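Local coordinates for ginlfy protein (Ginkgo biloba, PDB 4UDE), which is probably a DNA-binding transcription factor of the FLO/LFY family, of which this chain is the SAM oligomerization domain, at residues 31-35 with 36-40. Numbering follows the deposited sequence.
Sequences MGFTV and NTLVN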
loop_
_atom_site.group_PDB
_atom_site.type_symbol
_atom_site.label_atom_id
_atom_site.label_comp_id
_atom_site.label_asym_id
_atom_site.label_seq_id
_atom_site.Cartn_x
_atom_site.Cartn_y
_atom_site.Cartn_z
ATOM N N MET A 31 -6.516 5.886 -6.698
ATOM C CA MET A 31 -6.332 4.825 -7.691
ATOM C C MET A 31 -7.246 3.627 -7.434
ATOM O O MET A 31 -7.328 2.742 -8.277
ATOM C CB MET A 31 -4.872 4.381 -7.749
ATOM C CG MET A 31 -3.989 5.347 -8.477
ATOM S SD MET A 31 -2.291 4.750 -8.516
ATOM C CE MET A 31 -1.788 5.322 -7.113
ATOM N N GLY A 32 -7.887 3.592 -6.272
ATOM C CA GLY A 32 -8.833 2.543 -5.909
ATOM C C GLY A 32 -8.292 1.342 -5.162
ATOM O O GLY A 32 -8.972 0.314 -5.100
ATOM N N PHE A 33 -7.088 1.449 -4.566
ATOM C CA PHE A 33 -6.506 0.341 -3.794
ATOM C C PHE A 33 -7.107 0.194 -2.422
ATOM O O PHE A 33 -7.405 1.186 -1.745
ATOM C CB PHE A 33 -4.970 0.440 -3.691
ATOM C CG PHE A 33 -4.292 0.063 -4.979
ATOM C CD1 PHE A 33 -4.099 -1.281 -5.317
ATOM C CD2 PHE A 33 -3.920 1.039 -5.898
ATOM C CE1 PHE A 33 -3.490 -1.636 -6.521
ATOM C CE2 PHE A 33 -3.318 0.683 -7.111
ATOM C CZ PHE A 33 -3.099 -0.652 -7.407
ATOM N N THR A 34 -7.301 -1.064 -2.027
ATOM C CA THR A 34 -7.789 -1.503 -0.728
ATOM C C THR A 34 -6.752 -2.491 -0.188
ATOM O O THR A 34 -5.964 -3.046 -0.954
ATOM C CB THR A 34 -9.201 -2.162 -0.804
ATOM O OG1 THR A 34 -9.119 -3.454 -1.403
ATOM C CG2 THR A 34 -10.271 -1.269 -1.472
ATOM N N VAL A 35 -6.777 -2.722 1.122
ATOM C CA VAL A 35 -5.898 -3.666 1.827
ATOM C C VAL A 35 -6.074 -5.100 1.287
ATOM O O VAL A 35 -5.081 -5.788 1.035
ATOM C CB VAL A 35 -6.107 -3.584 3.365
ATOM C CG1 VAL A 35 -5.287 -4.653 4.093
ATOM C CG2 VAL A 35 -5.775 -2.186 3.882
ATOM N N ASN A 36 -7.333 -5.543 1.116
ATOM C CA ASN A 36 -7.645 -6.882 0.586
ATOM C C ASN A 36 -7.047 -7.127 -0.792
ATOM O O ASN A 36 -6.504 -8.203 -1.041
ATOM C CB ASN A 36 -9.145 -7.148 0.590
ATOM C CG ASN A 36 -9.640 -7.649 1.917
ATOM O OD1 ASN A 36 -8.962 -7.550 2.917
ATOM N ND2 ASN A 36 -10.788 -8.292 1.941
ATOM N N THR A 37 -7.085 -6.120 -1.652
ATOM C CA THR A 37 -6.491 -6.197 -2.980
ATOM C C THR A 37 -4.979 -6.378 -2.873
ATOM O O THR A 37 -4.454 -7.306 -3.468
ATOM C CB THR A 37 -6.875 -4.973 -3.803
ATOM O OG1 THR A 37 -8.279 -5.011 -4.031
ATOM C CG2 THR A 37 -6.110 -4.887 -5.125
ATOM N N LEU A 38 -4.302 -5.499 -2.111
ATOM C CA LEU A 38 -2.846 -5.519 -1.906
ATOM C C LEU A 38 -2.325 -6.840 -1.323
ATOM O O LEU A 38 -1.348 -7.369 -1.847
ATOM C CB LEU A 38 -2.381 -4.315 -1.064
ATOM C CG LEU A 38 -2.624 -2.927 -1.683
ATOM C CD1 LEU A 38 -2.629 -1.842 -0.598
ATOM C CD2 LEU A 38 -1.594 -2.603 -2.802
ATOM N N VAL A 39 -3.012 -7.416 -0.320
ATOM C CA VAL A 39 -2.574 -8.697 0.285
ATOM C C VAL A 39 -2.731 -9.925 -0.639
ATOM O O VAL A 39 -2.155 -10.988 -0.374
ATOM C CB VAL A 39 -3.051 -8.952 1.741
ATOM C CG1 VAL A 39 -2.780 -7.732 2.627
ATOM C CG2 VAL A 39 -4.523 -9.364 1.801
ATOM N N ASN A 40 -3.480 -9.765 -1.732
ATOM C CA ASN A 40 -3.675 -10.849 -2.676
ATOM C C ASN A 40 -2.883 -10.655 -3.955
ATOM O O ASN A 40 -3.018 -11.458 -4.885
ATOM C CB ASN A 40 -5.168 -11.047 -2.937
ATOM C CG ASN A 40 -5.809 -11.883 -1.878
ATOM O OD1 ASN A 40 -5.651 -13.100 -1.855
ATOM N ND2 ASN A 40 -6.407 -11.236 -0.907
HETATM O O HOH W 1 -8.387 -2.386 -5.023
#
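The F33 ring meets the short helix 35-39 obliquely, its CD1 reaching L38 CD2 at 3.8 Å and T37 CG2 at 4.1 Å, both side chains crossing it at about a right angle. T34 is the N-cap of helix 35-39 in the SAM domain, entered from helix 22-30 through a Schellman motif at G32. With chi1 at 73°, T34 OG1 sits over its own backbone, flanked by N and C, and hydrogen-bonds T37 OG1 at 3.2 Å. A water joins T37 OG1 to G32 O, tying the preceding turn to the cap. L38 is buried, its CG folded back beside T34 O, while helices 2-15 and 43-55 add L11 and L46 around it. Shortening this side chain to an alanine is likely to open a gap between T34, F33, L11 and L46 and strip the ring of its L38 CD2 contact. One turn apart, V35 CG1 and V39 CG1 lie 4.2 Å from each other. At the far end of the helix, the N40 side-chain amide takes the backbone O of N36 in its own plane, ND2 to O 3.0 Å. The first turn closes with two backbone bonds, V39 N to V35 O and L38 N to T34 O, the latter 3.2 Å long and straight at 171°.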